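Local structure of archaeal flagellar ATP-binding protein FlaH (4WIA) at residues Thr162-Pro165 against Lys166-Pro169; Ser171-Thr174 against Ile175-Ser179. The protein probably binds and hydrolyses ATP as a RecA/KaiC-like P-loop component of the archaellum, the archaeal flagellum. All coordinates share one frame; numbering follows the deposited sequence.

Interaction 1 of 2, residues Thr162-Pro165 against Lys166-Pro169; sequences TVNP and KELP. With SO4 (sulfate ion), chain F.
Asn164, Pro165, Lys166 and Glu167 form a type I beta turn at the end of strand 158-163, with Pro165 and Lys166 at its two central positions. The backbone N of Glu167 donates to Asn164 O at 3.0 Å, which closes the turn. A second bond, from Leu168 N to Pro165 O, is weak at 3.5 Å. Pro169 then takes the N-cap position of helix 170-179.

The Asn164 side chain brackets the same turn. Its amide oxygen OD1 accepts from Lys166 N at 2.9 Å, with an N-H...O angle of 151°. This is an Asx-turn bond, side-chain oxygen to the amide two residues on. CG lies anti to the backbone N (chi1 177°), which swings the amide over the turn. The CB of Lys166 rests 3.3 Å from Asn164 OD1. Lys166 CG and CD pass the same oxygen at longer range before the chain bends at its last torsion. On the other end of the amide, ND2 donates to sulfate O3 at 2.9 Å, and this bond is nearly straight (164°). The two bonds fix which way the amide is flipped. Glu167 touches Asn164 loosely, OE2 4.0 Å from CB, and this oxygen is hydrogen-bonded to Ser130 OG. The same hydroxyl pairs with Asn164 N, so Ser130 ties both ends of the turn to helix 129-134.

The sulfate probably comes from the crystallisation liquor. It is also bonded to Lys40 NZ and Gln64 NE2, both ATP-binding residues by similarity. With an alanine here in place of Asn164, Lys166 N would probably lose its side-chain acceptor and the sulfate one of its donors. The chemistry is consistent with an anion site at the P-loop, where a turn after a core strand presents a neutral amide beside Lys40.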
ATOM      1  N   THR A 162      11.688  24.473  -1.360  1.00 48.39           N
ATOM      2  CA  THR A 162      11.624  25.258  -2.572  1.00 48.58           C
ATOM      3  C   THR A 162      12.348  26.605  -2.384  1.00 49.70           C
ATOM      4  O   THR A 162      12.317  27.191  -1.315  1.00 47.06           O
ATOM      5  CB  THR A 162      10.189  25.485  -3.010  1.00 47.09           C
ATOM      6  OG1 THR A 162       9.533  26.318  -2.070  1.00 45.65           O
ATOM      7  CG2 THR A 162       9.429  24.136  -3.086  1.00 47.77           C
ATOM      8  N   VAL A 163      12.920  27.083  -3.478  1.00 51.78           N
ATOM      9  CA  VAL A 163      13.649  28.299  -3.511  1.00 53.66           C
ATOM     10  C   VAL A 163      13.207  29.106  -4.726  1.00 57.11           C
ATOM     11  O   VAL A 163      13.238  28.591  -5.854  1.00 59.00           O
ATOM     12  CB  VAL A 163      15.130  27.960  -3.684  1.00 55.18           C
ATOM     13  CG1 VAL A 163      15.949  29.220  -4.004  1.00 59.88           C
ATOM     14  CG2 VAL A 163      15.669  27.256  -2.459  1.00 54.84           C
ATOM     15  N   ASN A 164      12.775  30.344  -4.511  1.00 60.15           N
ATOM     16  CA  ASN A 164      12.541  31.271  -5.603  1.00 62.00           C
ATOM     17  C   ASN A 164      13.764  32.150  -5.729  1.00 66.89           C
ATOM     18  O   ASN A 164      14.046  32.932  -4.840  1.00 68.45           O
ATOM     19  CB  ASN A 164      11.290  32.099  -5.343  1.00 62.97           C
ATOM     20  CG  ASN A 164      11.028  33.146  -6.432  1.00 69.72           C
ATOM     21  OD1 ASN A 164      11.889  33.472  -7.254  1.00 71.89           O
ATOM     22  ND2 ASN A 164       9.818  33.682  -6.433  1.00 71.46           N
ATOM     23  N   PRO A 165      14.513  32.031  -6.832  1.00 70.35           N
ATOM     24  CA  PRO A 165      15.790  32.743  -6.867  1.00 74.21           C
ATOM     25  C   PRO A 165      15.655  34.270  -6.856  1.00 77.63           C
ATOM     26  O   PRO A 165      16.632  34.946  -6.558  1.00 78.68           O
ATOM     27  CB  PRO A 165      16.442  32.249  -8.181  1.00 74.80           C
ATOM     28  CG  PRO A 165      15.312  31.780  -9.025  1.00 72.52           C
ATOM     29  CD  PRO A 165      14.288  31.249  -8.060  1.00 70.77           C
ATOM     30  N   LYS A 166      14.460  34.793  -7.156  1.00 76.76           N
ATOM     31  CA  LYS A 166      14.201  36.233  -7.077  1.00 79.19           C
ATOM     32  C   LYS A 166      14.213  36.825  -5.657  1.00 78.25           C
ATOM     33  O   LYS A 166      14.192  38.056  -5.459  1.00 77.61           O
ATOM     34  CB  LYS A 166      12.885  36.589  -7.741  1.00 81.22           C
ATOM     35  CG  LYS A 166      12.968  36.593  -9.253  1.00 85.86           C
ATOM     36  CD  LYS A 166      11.585  36.610  -9.899  1.00 88.42           C
ATOM     37  CE  LYS A 166      11.610  37.216 -11.283  1.00 93.82           C
ATOM     38  NZ  LYS A 166      11.849  38.683 -11.203  1.00 99.42           N
ATOM     39  N   GLU A 167      14.224  35.946  -4.679  1.00 74.94           N
ATOM     40  CA  GLU A 167      14.006  36.345  -3.317  1.00 75.63           C
ATOM     41  C   GLU A 167      15.344  36.411  -2.633  1.00 76.26           C
ATOM     42  O   GLU A 167      15.415  36.975  -1.566  1.00 81.52           O
ATOM     43  CB  GLU A 167      13.123  35.338  -2.579  1.00 74.75           C
ATOM     44  CG  GLU A 167      11.613  35.512  -2.734  1.00 77.09           C
ATOM     45  CD  GLU A 167      10.781  34.554  -1.860  1.00 75.82           C
ATOM     46  OE1 GLU A 167       9.673  34.950  -1.432  1.00 85.60           O
ATOM     47  OE2 GLU A 167      11.185  33.414  -1.607  1.00 67.02           O
ATOM     48  N   LEU A 168      16.401  35.858  -3.235  1.00 73.98           N
ATOM     49  CA  LEU A 168      17.702  35.789  -2.587  1.00 72.02           C
ATOM     50  C   LEU A 168      18.823  36.125  -3.544  1.00 76.15           C
ATOM     51  O   LEU A 168      18.726  35.843  -4.741  1.00 73.85           O
ATOM     52  CB  LEU A 168      17.945  34.385  -2.059  1.00 66.99           C
ATOM     53  CG  LEU A 168      16.940  33.847  -1.056  1.00 62.69           C
ATOM     54  CD1 LEU A 168      17.315  32.413  -0.744  1.00 59.94           C
ATOM     55  CD2 LEU A 168      16.904  34.673   0.209  1.00 63.76           C
ATOM     56  N   PRO A 169      19.902  36.771  -3.028  1.00 79.08           N
ATOM     57  CA  PRO A 169      21.120  36.946  -3.850  1.00 80.86           C
ATOM     58  C   PRO A 169      21.826  35.613  -4.218  1.00 78.18           C
ATOM     59  O   PRO A 169      21.701  34.591  -3.533  1.00 73.12           O
ATOM     60  CB  PRO A 169      22.038  37.858  -2.999  1.00 84.79           C
ATOM     61  CG  PRO A 169      21.363  38.044  -1.688  1.00 83.69           C
ATOM     62  CD  PRO A 169      19.986  37.426  -1.715  1.00 80.05           C
TER
HETATM   63  S   SO4 F 303       7.505  30.977  -4.979  1.00 62.41           S
HETATM   64  O1  SO4 F 303       8.226  30.763  -6.244  1.00 62.14           O
HETATM   65  O2  SO4 F 303       6.010  30.937  -5.023  1.00 54.89           O
HETATM   66  O3  SO4 F 303       7.920  32.373  -4.673  1.00 67.10           O
HETATM   67  O4  SO4 F 303       7.902  30.017  -3.879  1.00 53.64           O

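Interaction 2 of 2, residues Ser171-Thr174 against Ile175-Ser179; sequences SVLT and IIRTS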
ATOM      1  N   SER A 171      24.874  34.853  -4.129  1.00 91.26           N
ATOM      2  CA  SER A 171      25.834  34.412  -3.117  1.00 93.04           C
ATOM      3  C   SER A 171      25.166  33.352  -2.229  1.00 86.49           C
ATOM      4  O   SER A 171      25.718  32.275  -2.014  1.00 86.25           O
ATOM      5  CB  SER A 171      26.381  35.614  -2.323  1.00 95.39           C
ATOM      6  OG  SER A 171      25.353  36.247  -1.572  1.00 97.28           O
ATOM      7  N   VAL A 172      23.943  33.622  -1.803  1.00 83.10           N
ATOM      8  CA  VAL A 172      23.213  32.709  -0.930  1.00 79.55           C
ATOM      9  C   VAL A 172      22.763  31.434  -1.674  1.00 76.14           C
ATOM     10  O   VAL A 172      22.841  30.288  -1.160  1.00 71.63           O
ATOM     11  CB  VAL A 172      21.990  33.436  -0.346  1.00 78.00           C
ATOM     12  CG1 VAL A 172      21.197  32.501   0.539  1.00 75.44           C
ATOM     13  CG2 VAL A 172      22.398  34.676   0.429  1.00 81.86           C
ATOM     14  N   LEU A 173      22.284  31.637  -2.886  1.00 77.40           N
ATOM     15  CA  LEU A 173      21.760  30.516  -3.688  1.00 73.01           C
ATOM     16  C   LEU A 173      22.846  29.471  -3.921  1.00 72.28           C
ATOM     17  O   LEU A 173      22.600  28.285  -3.747  1.00 70.07           O
ATOM     18  CB  LEU A 173      21.209  31.040  -5.022  1.00 73.21           C
ATOM     19  CG  LEU A 173      19.948  31.913  -4.939  1.00 71.95           C
ATOM     20  CD1 LEU A 173      19.656  32.648  -6.258  1.00 74.70           C
ATOM     21  CD2 LEU A 173      18.759  31.114  -4.469  1.00 68.59           C
ATOM     22  N   THR A 174      24.036  29.922  -4.325  1.00 76.91           N
ATOM     23  CA  THR A 174      25.191  29.037  -4.517  1.00 75.56           C
ATOM     24  C   THR A 174      25.453  28.129  -3.313  1.00 73.44           C
ATOM     25  O   THR A 174      25.840  26.981  -3.481  1.00 72.94           O
ATOM     26  CB  THR A 174      26.441  29.870  -4.769  1.00 82.83           C
ATOM     27  OG1 THR A 174      26.316  30.596  -6.004  1.00 85.97           O
ATOM     28  CG2 THR A 174      27.674  28.990  -4.833  1.00 84.63           C
ATOM     29  N   ILE A 175      25.225  28.635  -2.101  1.00 72.67           N
ATOM     30  CA  ILE A 175      25.484  27.861  -0.886  1.00 71.58           C
ATOM     31  C   ILE A 175      24.467  26.786  -0.735  1.00 66.26           C
ATOM     32  O   ILE A 175      24.766  25.660  -0.362  1.00 66.03           O
ATOM     33  CB  ILE A 175      25.485  28.771   0.392  1.00 74.10           C
ATOM     34  CG1 ILE A 175      26.688  29.709   0.355  1.00 79.75           C
ATOM     35  CG2 ILE A 175      25.505  27.935   1.671  1.00 72.04           C
ATOM     36  CD1 ILE A 175      26.561  30.892   1.283  1.00 83.88           C
ATOM     37  N   ILE A 176      23.222  27.152  -0.982  1.00 65.60           N
ATOM     38  CA  ILE A 176      22.135  26.190  -0.861  1.00 61.15           C
ATOM     39  C   ILE A 176      22.378  25.080  -1.863  1.00 60.09           C
ATOM     40  O   ILE A 176      22.216  23.903  -1.556  1.00 59.94           O
ATOM     41  CB  ILE A 176      20.768  26.877  -1.085  1.00 59.91           C
ATOM     42  CG1 ILE A 176      20.511  27.875   0.061  1.00 61.50           C
ATOM     43  CG2 ILE A 176      19.640  25.854  -1.160  1.00 55.37           C
ATOM     44  CD1 ILE A 176      19.335  28.805  -0.186  1.00 62.71           C
ATOM     45  N   ARG A 177      22.745  25.467  -3.076  1.00 63.43           N
ATOM     46  CA  ARG A 177      22.909  24.491  -4.175  1.00 63.37           C
ATOM     47  C   ARG A 177      24.017  23.530  -3.823  1.00 63.19           C
ATOM     48  O   ARG A 177      23.905  22.341  -4.075  1.00 59.70           O
ATOM     49  CB  ARG A 177      23.250  25.185  -5.499  1.00 65.31           C
ATOM     50  CG  ARG A 177      22.134  25.985  -6.140  1.00 63.77           C
ATOM     51  CD  ARG A 177      22.741  26.831  -7.234  1.00 68.90           C
ATOM     52  NE  ARG A 177      21.853  27.791  -7.901  1.00 73.32           N
ATOM     53  CZ  ARG A 177      22.086  29.110  -8.091  1.00 77.54           C
ATOM     54  NH1 ARG A 177      21.196  29.863  -8.740  1.00 80.70           N
ATOM     55  NH2 ARG A 177      23.177  29.698  -7.657  1.00 81.66           N
ATOM     56  N   THR A 178      25.114  24.054  -3.267  1.00 66.54           N
ATOM     57  CA  THR A 178      26.202  23.191  -2.813  1.00 67.02           C
ATOM     58  C   THR A 178      25.737  22.195  -1.743  1.00 63.57           C
ATOM     59  O   THR A 178      26.110  21.029  -1.745  1.00 64.03           O
ATOM     60  CB  THR A 178      27.404  24.035  -2.322  1.00 69.34           C
ATOM     61  OG1 THR A 178      27.965  24.710  -3.455  1.00 72.64           O
ATOM     62  CG2 THR A 178      28.495  23.156  -1.695  1.00 68.25           C
ATOM     63  N   SER A 179      24.908  22.660  -0.854  1.00 62.37           N
ATOM     64  CA  SER A 179      24.459  21.828   0.206  1.00 63.39           C
ATOM     65  C   SER A 179      23.470  20.779  -0.310  1.00 57.57           C
ATOM     66  O   SER A 179      23.353  19.688   0.216  1.00 55.33           O
ATOM     67  CB  SER A 179      23.853  22.750   1.252  1.00 69.52           C
ATOM     68  OG  SER A 179      23.946  22.173   2.539  1.00 83.68           O
TER
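Arg177 reaches Leu173, one helical turn earlier, through its own torsions. Its CG lies anti to the carbonyl carbon and beside the backbone N (chi1 -71°). The chain then runs extended from CG to NE, which brings the guanidinium back over Leu173 CB. That carbon sits over one face of the group, 3.6 Å from Arg177 NH2 and offset toward the rim. Thr174 OG1 lies at the guanidinium edge, in plane, 3.7 Å from Arg177 NH2. That hydroxyl is hydrogen-bonded to Glu170 O.

The helix is held by the usual i to i+4 bonds. Arg177 N reaches Leu173 O at 2.9 Å, and Ile176 N reaches Val172 O at 3.2 Å. Thr174 O takes two donors, Thr178 N at 3.0 Å and Thr178 OG1 at 3.1 Å, which come from opposite faces of its plane. The threonine hydroxyl therefore folds back on the carbonyl four residues earlier, a common way for a helical threonine to satisfy its own hydroxyl.

On the apolar side, Val172 CG1 comes within 4.2 Å of Ile176 CD1, and both side chains also touch Val142 of helix 142-153. Ile176 further touches Ile31 of strand 29-33, so this side of the helix packs between a neighbouring helix and the central sheet.

The charged end of Arg177 has its partners outside these two segments. NH2 makes a salt bridge to Glu170 and NH1 one to Glu33, at the end of strand 29-33. The two carboxylates probably balance the arginine charge and limit its rotation. Through these two salt bridges the guanidinium links the first turn of the helix to strand 29-33, with Leu173 CB over one of its faces.

How the interactions relate
The two interactions lie in series along the chain and neither nests in nor crosses the other. Interaction 1 comes first and closes the short turn that ends strand 158-163. Interaction 2 follows at once, within helix 170-179, with its centre 11 Å away. Leu173 joins them. Its CD2 lies 3.4 Å from Val163 CG1, and its CD1 lies 3.8 Å from Pro165 CB. Leu168 CD1 adds a looser contact with Ile176 CD1. The helix thus folds back on the strand end and turn that precede it. Together they connect a core strand, the sulfate site by the P-loop and a helix that packs against helix 142-153.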